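Long-range contacts in uncharacterized protein (Bacteroides ovatus, PDB 4IRT), which is of unknown function but, as a beta-propeller protein of a neuraminidase-like family, may be a glycan-cleaving enzyme: residues Leu28-Asp33 with Thr371-Lys376; Gly84-Ser89 with Gly106-Gly111; Val196-Trp201 with Leu250-Ser255; Asp297-Phe302 with Asp332-Ser337. One frame throughout, in Å; residues are numbered along the deposited sequence.

Contact 1 (Leu28-Asp33 with Thr371-Lys376); sequences LVTHGD and TELWKK
The carboxylate of E372 is the flat group belonging to a touching side chain, yet E372 meets V29 through its aliphatic part: V29 CG2 lies 3.8 Å from E372 CG, the two side chains running side by side in the same direction. The carboxylate itself turns away from strand 28-31, because the chain bends at CB-CG (chi2 -47°). At its edge, on the syn lone pair of OE2, sits the ammonium of K375, with NZ 2.9 Å from E372 OE2 in a salt bridge one helical turn along. K375 NZ also reaches the V185 carbonyl. Next along the strand, T30 points at the helix. Its OG1 rests against L373, 3.7 Å from L373 CB and 3.8 Å from L373 CD1, while T30 O lies 3.6 Å from E372 CB. The hydroxyl finds its polar partner in D370, which also accepts the L373 N-H through its other oxygen. Threonine fits here because it combines a small apolar face with a hydroxyl, and leucine because its CB and CD1 give the threonine an apolar surface to lie on. In this beta-propeller, strand 28-31 is an outermost strand of a four-stranded antiparallel sheet; the helix packs on the side that T30 faces, while V29 also touches strand 76-80. The segments meet by van der Waals packing, two oxygens of T30 resting on helix carbons; D370 supplies the polar link, and the charge of E372 is probably balanced within the helix.

Contact 2 (Gly84-Ser89 with Gly106-Gly111); sequences GYIHVS and GSLELG
I86 points its CB at the 106-111 loop, and the rest of the side chain continues that way. CG1, set anti to the carbonyl carbon (chi1 -58°), comes within 4.0 Å of S107 O. Because the chain then runs on extended, CD1 reaches the loop backbone, 3.3 Å from S107 O, and also the methyl L108 CD2 at 4.1 Å. Isoleucine suits this place, since its longer branch spans the distance from the sheet to the loop. S107 O has its polar partner in S102 OG, so the methyl packs against a carbonyl that is already engaged. Strand 86-90 is the central strand of a three-stranded antiparallel sheet in this beta-propeller, and the loop leads from its edge strand 99-101 towards the next sheet; L108 and L110 also touch strands 45-52 and 59-63 of the preceding one. Two residues on from I86, V88 turns the same way: its CG1 lies 3.9 Å from L110 CD1, the two side chains meeting at about a right angle. An ST turn, with S107 OG accepting from E109 N at 3.0 Å, helps shape the loop. At the other end two glycines meet. Both G84 and G106 take positive phi values, backbone angles that glycine adopts easily. G106 N donates to G84 O at 2.8 Å, coming from above the carbonyl plane, 41° out of it.

Contact 3 (Val196-Trp201 with Leu250-Ser255); sequences VWRETW and LINQTS
V196 and R198, at the end of strand 191-198 in one antiparallel sheet of the beta-propeller, meet the loop that leads on to strand 255-258 of the next. The apolar share falls to V196, which points toward the loop. Its two methyls divide the work: CG1 lies 4.0 Å from L250 CD2, the two side chains sliding past each other, and equally near I251 O, whereas CG2 packs 3.8 Å from N252 CB. A branched residue suits the spot because one short side chain can touch L250, I251 and N252 at once. The polar share belongs to R198, whose long chain carries its guanidinium over to N252. A bend at chi3 (-75°) brings the group round. NE is held by N206 OD1, NH1 makes a weak bond to W201 O, and NH2 is the nitrogen that crosses to the loop. N206 also serves the loop, since its ND2 donates to both L250 O and N252 OD1, and so probably helps position both partners. Asparagine is apt here, its short amide offering an oxygen that two donors can share. R198 NH2 meets N252 OD1 at 2.9 Å, the oxygen in the guanidinium plane but the nitrogen 54° out of the amide carbonyl plane.

Contact 4 (Asp297-Phe302 with Asp332-Ser337); sequences DRQTPF and DEERGS
E334 OE2 takes three hydrogen bonds from two consecutive residues, the backbone N-H groups of Q299 and T300 and the hydroxyl of T300. The contact joins two loops of the beta-propeller, one between strands 290-294 and 318-322 and the other between 325-330 and 340-344. Glutamate suits because its chain, extended beyond CG, spans the distance. The Q299 N-H uses the syn lone pair of OE2, T300 N comes nearly head-on to the C-O bond, and T300 OG1 lies 2.7 Å from E334 OE2 on the anti side, somewhat out of the carboxylate plane. Beside it, R298 grips D332 side-on in a salt bridge: NE stands 2.8 Å from D332 OD2 and NH2 3.0 Å from D332 OD1, both oxygens in the guanidinium plane. E334 OE2 lies over one guanidinium face toward its rim, with no N-H aimed at it; its charge may favour the arginine. D332 OD1 also closes an Asx turn, 2.8 Å from E334 N, which approaches from the face of the carboxylate opposite that of R298 NH2.

Starting from the N terminus, strand 28-31 opens contact 1, which closes only at helix 371-377, so that contacts 2, 3 and 4 all lie within its span. Those three follow one another in series, and none crosses another. Contact 2 closes a short loop within and just beyond one sheet; it is the neighbour of contact 1, with H31 NE2 3.9 Å from G84 CA. Contact 3 joins two successive sheets on the other side of the chain's centre from contacts 1 and 2. Contact 4 links two loops of later sheets, its nearest atoms about 7 Å from those of contact 3. Contact 1 thus ties an early sheet to the C-terminal region.

Contact 1 (Leu28-Asp33 with Thr371-Lys376)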
loop_
_atom_site.group_PDB
_atom_site.type_symbol
_atom_site.label_atom_id
_atom_site.label_comp_id
_atom_site.label_asym_id
_atom_site.label_seq_id
_atom_site.Cartn_x
_atom_site.Cartn_y
_atom_site.Cartn_z
ATOM N N LEU A 28 -2.277 -9.668 1.571
ATOM C CA LEU A 28 -2.142 -10.948 0.856
ATOM C C LEU A 28 -0.681 -11.084 0.417
ATOM O O LEU A 28 -0.083 -10.136 -0.122
ATOM C CB LEU A 28 -3.052 -10.901 -0.366
ATOM C CG LEU A 28 -3.296 -12.100 -1.278
ATOM C CD1 LEU A 28 -4.053 -13.177 -0.525
ATOM C CD2 LEU A 28 -4.086 -11.635 -2.501
ATOM N N VAL A 29 -0.094 -12.251 0.673
ATOM C CA VAL A 29 1.311 -12.425 0.413
ATOM C C VAL A 29 1.673 -13.880 0.253
ATOM O O VAL A 29 1.279 -14.722 1.065
ATOM C CB VAL A 29 2.179 -11.744 1.483
ATOM C CG1 VAL A 29 1.951 -12.346 2.858
ATOM C CG2 VAL A 29 3.647 -11.883 1.118
ATOM N N THR A 30 2.414 -14.155 -0.810
ATOM C CA THR A 30 2.932 -15.499 -1.111
ATOM C C THR A 30 4.345 -15.712 -0.552
ATOM O O THR A 30 5.212 -14.867 -0.691
ATOM C CB THR A 30 2.939 -15.745 -2.644
ATOM O OG1 THR A 30 1.575 -15.898 -3.102
ATOM C CG2 THR A 30 3.735 -17.010 -3.024
ATOM N N HIS A 31 4.575 -16.887 0.027
ATOM C CA HIS A 31 5.928 -17.331 0.367
ATOM C C HIS A 31 6.029 -18.743 -0.194
ATOM O O HIS A 31 5.248 -19.621 0.173
ATOM C CB HIS A 31 6.128 -17.289 1.876
ATOM C CG HIS A 31 7.510 -17.627 2.318
ATOM N ND1 HIS A 31 8.564 -16.746 2.225
ATOM C CD2 HIS A 31 8.015 -18.767 2.854
ATOM C CE1 HIS A 31 9.659 -17.325 2.668
ATOM N NE2 HIS A 31 9.349 -18.545 3.068
ATOM N N GLY A 32 6.924 -18.934 -1.149
ATOM C CA GLY A 32 7.040 -20.246 -1.810
ATOM C C GLY A 32 5.774 -20.530 -2.618
ATOM O O GLY A 32 5.357 -19.707 -3.447
ATOM N N ASP A 33 5.167 -21.686 -2.399
ATOM C CA ASP A 33 3.899 -21.984 -3.053
ATOM C C ASP A 33 2.675 -21.837 -2.141
ATOM O O ASP A 33 1.619 -22.378 -2.444
ATOM C CB ASP A 33 3.944 -23.358 -3.749
ATOM C CG ASP A 33 3.852 -24.534 -2.791
ATOM O OD1 ASP A 33 3.984 -24.375 -1.553
ATOM O OD2 ASP A 33 3.618 -25.654 -3.302
ATOM N N THR A 371 2.029 -8.658 -3.599
ATOM C CA THR A 371 3.229 -8.056 -4.170
ATOM C C THR A 371 4.281 -9.113 -4.522
ATOM O O THR A 371 4.917 -9.054 -5.563
ATOM C CB THR A 371 3.874 -7.044 -3.212
ATOM O OG1 THR A 371 4.092 -7.659 -1.938
ATOM C CG2 THR A 371 2.999 -5.818 -3.031
ATOM N N GLU A 372 4.465 -10.081 -3.638
ATOM C CA GLU A 372 5.498 -11.098 -3.818
ATOM C C GLU A 372 5.197 -12.096 -4.942
ATOM O O GLU A 372 6.079 -12.499 -5.685
ATOM C CB GLU A 372 5.783 -11.772 -2.472
ATOM C CG GLU A 372 6.224 -10.755 -1.413
ATOM C CD GLU A 372 7.310 -9.785 -1.911
ATOM O OE1 GLU A 372 8.437 -10.238 -2.171
ATOM O OE2 GLU A 372 7.027 -8.579 -2.065
ATOM N N LEU A 373 3.937 -12.463 -5.112
ATOM C CA LEU A 373 3.547 -13.330 -6.202
ATOM C C LEU A 373 3.771 -12.667 -7.549
ATOM O O LEU A 373 4.184 -13.321 -8.487
ATOM C CB LEU A 373 2.083 -13.722 -6.075
ATOM C CG LEU A 373 1.578 -14.782 -7.035
ATOM C CD1 LEU A 373 2.302 -16.115 -6.843
ATOM C CD2 LEU A 373 0.099 -14.954 -6.762
ATOM N N TRP A 374 3.532 -11.368 -7.651
ATOM C CA TRP A 374 3.839 -10.677 -8.888
ATOM C C TRP A 374 5.366 -10.717 -9.144
ATOM O O TRP A 374 5.808 -11.050 -10.261
ATOM C CB TRP A 374 3.283 -9.244 -8.885
ATOM C CG TRP A 374 3.729 -8.530 -10.116
ATOM C CD1 TRP A 374 4.756 -7.636 -10.219
ATOM C CD2 TRP A 374 3.256 -8.751 -11.440
ATOM N NE1 TRP A 374 4.916 -7.254 -11.518
ATOM C CE2 TRP A 374 4.000 -7.908 -12.294
ATOM C CE3 TRP A 374 2.229 -9.530 -11.987
ATOM C CZ2 TRP A 374 3.771 -7.844 -13.658
ATOM C CZ3 TRP A 374 2.021 -9.468 -13.355
ATOM C CH2 TRP A 374 2.777 -8.612 -14.162
ATOM N N LYS A 375 6.162 -10.399 -8.124
ATOM C CA LYS A 375 7.600 -10.367 -8.288
ATOM C C LYS A 375 8.196 -11.719 -8.666
ATOM O O LYS A 375 9.103 -11.788 -9.497
ATOM C CB LYS A 375 8.281 -9.885 -7.013
ATOM C CG LYS A 375 8.013 -8.436 -6.636
ATOM C CD LYS A 375 8.769 -8.164 -5.345
ATOM C CE LYS A 375 8.380 -6.863 -4.713
ATOM N NZ LYS A 375 8.962 -6.868 -3.337
ATOM N N LYS A 376 7.713 -12.786 -8.040
ATOM C CA LYS A 376 8.329 -14.112 -8.192
ATOM C C LYS A 376 7.704 -14.899 -9.319
ATOM O O LYS A 376 8.400 -15.669 -9.974
ATOM C CB LYS A 376 8.211 -14.926 -6.902
ATOM C CG LYS A 376 8.803 -14.279 -5.666
ATOM C CD LYS A 376 10.309 -14.354 -5.640
ATOM C CE LYS A 376 10.831 -13.715 -4.358
ATOM N NZ LYS A 376 12.291 -13.932 -4.170
#

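Contact 2 (Gly84-Ser89 with Gly106-Gly111)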
loop_
_atom_site.group_PDB
_atom_site.type_symbol
_atom_site.label_atom_id
_atom_site.label_comp_id
_atom_site.label_asym_id
_atom_site.label_seq_id
_atom_site.Cartn_x
_atom_site.Cartn_y
_atom_site.Cartn_z
ATOM N N GLY A 84 10.039 -17.956 7.015
ATOM C CA GLY A 84 8.669 -18.361 6.858
ATOM C C GLY A 84 7.756 -17.948 8.005
ATOM O O GLY A 84 6.643 -18.453 8.091
ATOM N N TYR A 85 8.215 -17.055 8.877
ATOM C CA TYR A 85 7.400 -16.545 9.990
ATOM C C TYR A 85 6.501 -15.423 9.474
ATOM O O TYR A 85 6.938 -14.575 8.703
ATOM C CB TYR A 85 8.253 -16.007 11.153
ATOM C CG TYR A 85 8.947 -17.075 11.929
ATOM C CD1 TYR A 85 10.200 -17.529 11.556
ATOM C CD2 TYR A 85 8.357 -17.629 13.047
ATOM C CE1 TYR A 85 10.844 -18.533 12.264
ATOM C CE2 TYR A 85 8.978 -18.635 13.763
ATOM C CZ TYR A 85 10.222 -19.087 13.370
ATOM O OH TYR A 85 10.837 -20.099 14.087
ATOM N N ILE A 86 5.234 -15.461 9.865
ATOM C CA ILE A 86 4.350 -14.340 9.619
ATOM C C ILE A 86 4.676 -13.244 10.643
ATOM O O ILE A 86 4.786 -13.528 11.841
ATOM C CB ILE A 86 2.854 -14.690 9.781
ATOM C CG1 ILE A 86 2.424 -15.819 8.845
ATOM C CG2 ILE A 86 2.003 -13.443 9.548
ATOM C CD1 ILE A 86 1.046 -16.383 9.138
ATOM N N HIS A 87 4.871 -12.015 10.154
ATOM C CA HIS A 87 4.922 -10.830 10.982
ATOM C C HIS A 87 3.649 -10.031 10.697
ATOM O O HIS A 87 3.304 -9.835 9.538
ATOM C CB HIS A 87 6.107 -9.966 10.593
ATOM C CG HIS A 87 7.429 -10.610 10.837
ATOM N ND1 HIS A 87 8.328 -10.137 11.768
ATOM C CD2 HIS A 87 7.997 -11.711 10.288
ATOM C CE1 HIS A 87 9.400 -10.911 11.770
ATOM N NE2 HIS A 87 9.236 -11.856 10.863
ATOM N N VAL A 88 2.975 -9.564 11.739
ATOM C CA VAL A 88 1.723 -8.864 11.551
ATOM C C VAL A 88 1.586 -7.715 12.547
ATOM O O VAL A 88 1.888 -7.849 13.731
ATOM C CB VAL A 88 0.519 -9.832 11.629
ATOM C CG1 VAL A 88 0.378 -10.413 13.024
ATOM C CG2 VAL A 88 -0.761 -9.148 11.182
ATOM N N SER A 89 1.112 -6.584 12.046
ATOM C CA SER A 89 0.921 -5.392 12.841
ATOM C C SER A 89 -0.443 -4.819 12.461
ATOM O O SER A 89 -0.812 -4.797 11.287
ATOM C CB SER A 89 2.083 -4.400 12.604
ATOM O OG SER A 89 2.014 -3.282 13.485
ATOM N N GLY A 106 5.458 -20.715 9.137
ATOM C CA GLY A 106 4.208 -21.000 8.438
ATOM C C GLY A 106 2.961 -21.138 9.296
ATOM O O GLY A 106 1.855 -21.372 8.777
ATOM N N SER A 107 3.103 -20.956 10.602
ATOM C CA SER A 107 1.964 -21.097 11.496
ATOM C C SER A 107 1.059 -19.853 11.503
ATOM O O SER A 107 1.526 -18.702 11.500
ATOM C CB SER A 107 2.429 -21.381 12.915
ATOM O OG SER A 107 1.324 -21.428 13.802
ATOM N N LEU A 108 -0.244 -20.113 11.562
ATOM C CA LEU A 108 -1.248 -19.060 11.654
ATOM C C LEU A 108 -1.459 -18.629 13.096
ATOM O O LEU A 108 -2.106 -17.628 13.335
ATOM C CB LEU A 108 -2.582 -19.541 11.069
ATOM C CG LEU A 108 -2.603 -19.969 9.620
ATOM C CD1 LEU A 108 -4.008 -20.405 9.255
ATOM C CD2 LEU A 108 -2.139 -18.850 8.687
ATOM N N GLU A 109 -0.890 -19.369 14.046
ATOM C CA GLU A 109 -0.975 -19.018 15.445
ATOM C C GLU A 109 0.104 -18.001 15.791
ATOM O O GLU A 109 1.271 -18.142 15.401
ATOM C CB GLU A 109 -0.779 -20.242 16.327
ATOM C CG GLU A 109 -1.786 -21.353 16.124
ATOM C CD GLU A 109 -1.585 -22.413 17.184
ATOM O OE1 GLU A 109 -1.734 -22.107 18.402
ATOM O OE2 GLU A 109 -1.215 -23.532 16.802
ATOM N N LEU A 110 -0.317 -16.987 16.541
ATOM C CA LEU A 110 0.501 -15.874 16.932
ATOM C C LEU A 110 0.843 -15.944 18.420
ATOM O O LEU A 110 0.066 -16.429 19.217
ATOM C CB LEU A 110 -0.283 -14.586 16.690
ATOM C CG LEU A 110 -0.687 -14.286 15.245
ATOM C CD1 LEU A 110 -1.561 -13.040 15.172
ATOM C CD2 LEU A 110 0.597 -14.110 14.444
ATOM N N GLY A 111 2.012 -15.457 18.783
ATOM C CA GLY A 111 2.342 -15.221 20.186
ATOM C C GLY A 111 1.765 -13.911 20.713
ATOM O O GLY A 111 0.869 -13.304 20.113
#

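Contact 3 (Val196-Trp201 with Leu250-Ser255)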
loop_
_atom_site.group_PDB
_atom_site.type_symbol
_atom_site.label_atom_id
_atom_site.label_comp_id
_atom_site.label_asym_id
_atom_site.label_seq_id
_atom_site.Cartn_x
_atom_site.Cartn_y
_atom_site.Cartn_z
ATOM N N VAL A 196 3.794 12.795 -1.060
ATOM C CA VAL A 196 3.252 14.130 -1.301
ATOM C C VAL A 196 3.404 14.896 0.003
ATOM O O VAL A 196 3.460 14.303 1.103
ATOM C CB VAL A 196 1.753 14.106 -1.716
ATOM C CG1 VAL A 196 1.556 13.150 -2.908
ATOM C CG2 VAL A 196 0.856 13.737 -0.544
ATOM N N TRP A 197 3.524 16.203 -0.121
ATOM C CA TRP A 197 3.488 17.041 1.028
ATOM C C TRP A 197 2.061 17.377 1.348
ATOM O O TRP A 197 1.220 17.478 0.452
ATOM C CB TRP A 197 4.228 18.334 0.761
ATOM C CG TRP A 197 5.696 18.164 0.499
ATOM C CD1 TRP A 197 6.352 18.470 -0.654
ATOM C CD2 TRP A 197 6.704 17.710 1.424
ATOM N NE1 TRP A 197 7.705 18.229 -0.511
ATOM C CE2 TRP A 197 7.943 17.769 0.756
ATOM C CE3 TRP A 197 6.679 17.284 2.758
ATOM C CZ2 TRP A 197 9.166 17.417 1.386
ATOM C CZ3 TRP A 197 7.880 16.943 3.369
ATOM C CH2 TRP A 197 9.102 17.004 2.680
ATOM N N ARG A 198 1.769 17.561 2.631
ATOM C CA ARG A 198 0.524 18.229 2.992
ATOM C C ARG A 198 0.872 19.420 3.859
ATOM O O ARG A 198 1.405 19.264 4.951
ATOM C CB ARG A 198 -0.469 17.364 3.736
ATOM C CG ARG A 198 -1.796 18.119 3.799
ATOM C CD ARG A 198 -2.881 17.450 4.576
ATOM N NE ARG A 198 -3.460 16.333 3.850
ATOM C CZ ARG A 198 -4.464 15.621 4.320
ATOM N NH1 ARG A 198 -5.032 15.967 5.470
ATOM N NH2 ARG A 198 -4.924 14.578 3.643
ATOM N N GLU A 199 0.504 20.594 3.392
ATOM C CA GLU A 199 0.977 21.817 3.965
ATOM C C GLU A 199 0.347 22.123 5.334
ATOM O O GLU A 199 1.057 22.538 6.238
ATOM C CB GLU A 199 0.784 22.950 2.966
ATOM C CG GLU A 199 1.762 24.077 3.104
ATOM C CD GLU A 199 3.240 23.668 3.113
ATOM O OE1 GLU A 199 3.672 22.669 2.518
ATOM O OE2 GLU A 199 4.012 24.421 3.692
ATOM N N THR A 200 -0.957 21.842 5.506
ATOM C CA THR A 200 -1.625 22.055 6.784
ATOM C C THR A 200 -2.747 21.025 6.987
ATOM O O THR A 200 -2.752 19.981 6.356
ATOM C CB THR A 200 -2.077 23.547 6.919
ATOM O OG1 THR A 200 -2.569 23.837 8.247
ATOM C CG2 THR A 200 -3.150 23.905 5.878
ATOM N N TRP A 201 -3.679 21.286 7.899
ATOM C CA TRP A 201 -4.717 20.284 8.240
ATOM C C TRP A 201 -5.429 19.710 7.029
ATOM O O TRP A 201 -5.668 18.507 6.957
ATOM C CB TRP A 201 -5.757 20.905 9.183
ATOM C CG TRP A 201 -5.186 21.277 10.531
ATOM C CD1 TRP A 201 -4.806 22.520 10.956
ATOM C CD2 TRP A 201 -4.919 20.382 11.615
ATOM N NE1 TRP A 201 -4.307 22.443 12.251
ATOM C CE2 TRP A 201 -4.371 21.145 12.670
ATOM C CE3 TRP A 201 -5.110 18.998 11.802
ATOM C CZ2 TRP A 201 -4.010 20.579 13.892
ATOM C CZ3 TRP A 201 -4.753 18.437 13.034
ATOM C CH2 TRP A 201 -4.189 19.223 14.042
ATOM N N LEU A 250 -5.095 16.458 -5.727
ATOM C CA LEU A 250 -4.043 15.488 -5.537
ATOM C C LEU A 250 -4.280 14.750 -4.220
ATOM O O LEU A 250 -4.444 15.370 -3.169
ATOM C CB LEU A 250 -2.685 16.168 -5.507
ATOM C CG LEU A 250 -1.513 15.228 -5.244
ATOM C CD1 LEU A 250 -1.326 14.229 -6.366
ATOM C CD2 LEU A 250 -0.264 16.044 -4.974
ATOM N N ILE A 251 -4.330 13.434 -4.311
ATOM C CA ILE A 251 -4.667 12.583 -3.166
ATOM C C ILE A 251 -3.389 12.145 -2.486
ATOM O O ILE A 251 -2.302 12.158 -3.085
ATOM C CB ILE A 251 -5.537 11.380 -3.616
ATOM C CG1 ILE A 251 -6.114 10.558 -2.441
ATOM C CG2 ILE A 251 -4.766 10.489 -4.567
ATOM C CD1 ILE A 251 -7.020 11.334 -1.513
ATOM N N ASN A 252 -3.515 11.810 -1.209
ATOM C CA ASN A 252 -2.402 11.288 -0.421
ATOM C C ASN A 252 -2.568 9.805 -0.092
ATOM O O ASN A 252 -3.695 9.324 -0.001
ATOM C CB ASN A 252 -2.257 12.054 0.897
ATOM C CG ASN A 252 -3.545 12.141 1.672
ATOM O OD1 ASN A 252 -4.452 12.865 1.302
ATOM N ND2 ASN A 252 -3.639 11.388 2.764
ATOM N N GLN A 253 -1.418 9.138 0.051
ATOM C CA GLN A 253 -1.260 7.762 0.505
ATOM C C GLN A 253 -1.792 6.814 -0.570
ATOM O O GLN A 253 -2.903 6.306 -0.449
ATOM C CB GLN A 253 -1.970 7.565 1.845
ATOM C CG GLN A 253 -1.706 6.241 2.503
ATOM C CD GLN A 253 -2.205 6.217 3.921
ATOM O OE1 GLN A 253 -3.283 6.718 4.212
ATOM N NE2 GLN A 253 -1.447 5.599 4.798
ATOM N N THR A 254 -1.014 6.620 -1.631
ATOM C CA THR A 254 -1.430 5.751 -2.728
ATOM C C THR A 254 -0.485 4.547 -2.748
ATOM O O THR A 254 -0.365 3.846 -1.734
ATOM C CB THR A 254 -1.529 6.490 -4.080
ATOM O OG1 THR A 254 -0.253 7.052 -4.430
ATOM C CG2 THR A 254 -2.587 7.602 -4.005
ATOM N N SER A 255 0.189 4.294 -3.867
ATOM C CA SER A 255 1.038 3.126 -3.978
ATOM C C SER A 255 2.041 3.344 -5.094
ATOM O O SER A 255 1.922 4.283 -5.913
ATOM C CB SER A 255 0.203 1.848 -4.236
ATOM O OG SER A 255 -0.267 1.811 -5.598
#

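Contact 4 (Asp297-Phe302 with Asp332-Ser337)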
loop_
_atom_site.group_PDB
_atom_site.type_symbol
_atom_site.label_atom_id
_atom_site.label_comp_id
_atom_site.label_asym_id
_atom_site.label_seq_id
_atom_site.Cartn_x
_atom_site.Cartn_y
_atom_site.Cartn_z
ATOM N N ASP A 297 -10.569 8.889 -19.055
ATOM C CA ASP A 297 -11.155 10.178 -19.372
ATOM C C ASP A 297 -12.474 10.268 -18.621
ATOM O O ASP A 297 -13.554 10.168 -19.199
ATOM C CB ASP A 297 -11.363 10.356 -20.891
ATOM C CG ASP A 297 -11.873 11.764 -21.253
ATOM O OD1 ASP A 297 -11.593 12.748 -20.514
ATOM O OD2 ASP A 297 -12.567 11.901 -22.290
ATOM N N ARG A 298 -12.372 10.404 -17.309
ATOM C CA ARG A 298 -13.550 10.517 -16.453
ATOM C C ARG A 298 -14.318 11.801 -16.765
ATOM O O ARG A 298 -13.723 12.808 -17.096
ATOM C CB ARG A 298 -13.132 10.536 -14.976
ATOM C CG ARG A 298 -12.278 9.374 -14.511
ATOM C CD ARG A 298 -12.011 9.419 -13.013
ATOM N NE ARG A 298 -13.249 9.108 -12.297
ATOM C CZ ARG A 298 -14.059 9.984 -11.696
ATOM N NH1 ARG A 298 -13.759 11.276 -11.589
ATOM N NH2 ARG A 298 -15.186 9.541 -11.147
ATOM N N GLN A 299 -15.636 11.746 -16.586
ATOM C CA GLN A 299 -16.568 12.845 -16.825
ATOM C C GLN A 299 -17.171 13.459 -15.557
ATOM O O GLN A 299 -17.710 14.567 -15.604
ATOM C CB GLN A 299 -17.766 12.291 -17.626
ATOM C CG GLN A 299 -17.398 11.732 -18.985
ATOM C CD GLN A 299 -16.675 12.784 -19.796
ATOM O OE1 GLN A 299 -17.280 13.779 -20.191
ATOM N NE2 GLN A 299 -15.365 12.605 -19.996
ATOM N N THR A 300 -17.153 12.711 -14.466
ATOM C CA THR A 300 -17.911 13.044 -13.267
ATOM C C THR A 300 -17.008 13.705 -12.218
ATOM O O THR A 300 -16.064 13.084 -11.729
ATOM C CB THR A 300 -18.546 11.782 -12.665
ATOM O OG1 THR A 300 -19.185 11.061 -13.722
ATOM C CG2 THR A 300 -19.565 12.115 -11.572
ATOM N N PRO A 301 -17.285 14.977 -11.908
ATOM C CA PRO A 301 -16.486 15.734 -10.961
ATOM C C PRO A 301 -16.669 15.289 -9.534
ATOM O O PRO A 301 -17.711 14.734 -9.183
ATOM C CB PRO A 301 -16.995 17.170 -11.110
ATOM C CG PRO A 301 -18.384 17.038 -11.648
ATOM C CD PRO A 301 -18.326 15.820 -12.539
ATOM N N PHE A 302 -15.633 15.516 -8.728
ATOM C CA PHE A 302 -15.769 15.508 -7.279
ATOM C C PHE A 302 -14.628 16.339 -6.735
ATOM O O PHE A 302 -13.713 16.705 -7.472
ATOM C CB PHE A 302 -15.768 14.095 -6.662
ATOM C CG PHE A 302 -14.442 13.379 -6.712
ATOM C CD1 PHE A 302 -13.523 13.487 -5.671
ATOM C CD2 PHE A 302 -14.136 12.548 -7.781
ATOM C CE1 PHE A 302 -12.322 12.787 -5.715
ATOM C CE2 PHE A 302 -12.929 11.862 -7.841
ATOM C CZ PHE A 302 -12.026 11.970 -6.804
ATOM N N ASP A 332 -14.263 2.757 -9.644
ATOM C CA ASP A 332 -14.843 4.054 -10.020
ATOM C C ASP A 332 -16.366 3.972 -10.012
ATOM O O ASP A 332 -16.950 3.094 -10.650
ATOM C CB ASP A 332 -14.297 4.435 -11.410
ATOM C CG ASP A 332 -14.544 5.911 -11.808
ATOM O OD1 ASP A 332 -15.523 6.559 -11.364
ATOM O OD2 ASP A 332 -13.742 6.388 -12.659
ATOM N N GLU A 333 -17.009 4.900 -9.306
ATOM C CA GLU A 333 -18.476 5.043 -9.380
ATOM C C GLU A 333 -19.005 5.141 -10.813
ATOM O O GLU A 333 -20.109 4.647 -11.112
ATOM C CB GLU A 333 -18.963 6.271 -8.619
ATOM C CG GLU A 333 -19.108 6.036 -7.127
ATOM C CD GLU A 333 -19.897 7.138 -6.415
ATOM O OE1 GLU A 333 -20.520 7.996 -7.093
ATOM O OE2 GLU A 333 -19.873 7.139 -5.168
ATOM N N GLU A 334 -18.228 5.750 -11.699
ATOM C CA GLU A 334 -18.600 5.814 -13.121
ATOM C C GLU A 334 -18.741 4.453 -13.775
ATOM O O GLU A 334 -19.361 4.356 -14.828
ATOM C CB GLU A 334 -17.550 6.582 -13.957
ATOM C CG GLU A 334 -17.651 8.080 -13.823
ATOM C CD GLU A 334 -16.908 8.845 -14.917
ATOM O OE1 GLU A 334 -16.243 8.251 -15.787
ATOM O OE2 GLU A 334 -16.998 10.062 -14.898
ATOM N N ARG A 335 -18.057 3.442 -13.229
ATOM C CA ARG A 335 -18.141 2.077 -13.732
ATOM C C ARG A 335 -18.914 1.175 -12.774
ATOM O O ARG A 335 -18.711 -0.028 -12.754
ATOM C CB ARG A 335 -16.740 1.518 -13.955
ATOM C CG ARG A 335 -15.923 2.350 -14.950
ATOM C CD ARG A 335 -14.638 1.639 -15.411
ATOM N NE ARG A 335 -14.925 0.448 -16.189
ATOM C CZ ARG A 335 -15.102 0.407 -17.500
ATOM N NH1 ARG A 335 -15.039 1.515 -18.235
ATOM N NH2 ARG A 335 -15.375 -0.743 -18.086
ATOM N N GLY A 336 -19.763 1.750 -11.940
ATOM C CA GLY A 336 -20.533 0.939 -10.998
ATOM C C GLY A 336 -19.754 0.407 -9.806
ATOM O O GLY A 336 -20.189 -0.541 -9.161
ATOM N N SER A 337 -18.607 1.030 -9.507
ATOM C CA SER A 337 -17.761 0.628 -8.372
ATOM C C SER A 337 -17.352 -0.836 -8.436
ATOM O O SER A 337 -17.186 -1.510 -7.411
ATOM C CB SER A 337 -18.415 1.014 -7.031
ATOM O OG SER A 337 -18.836 2.374 -7.076
#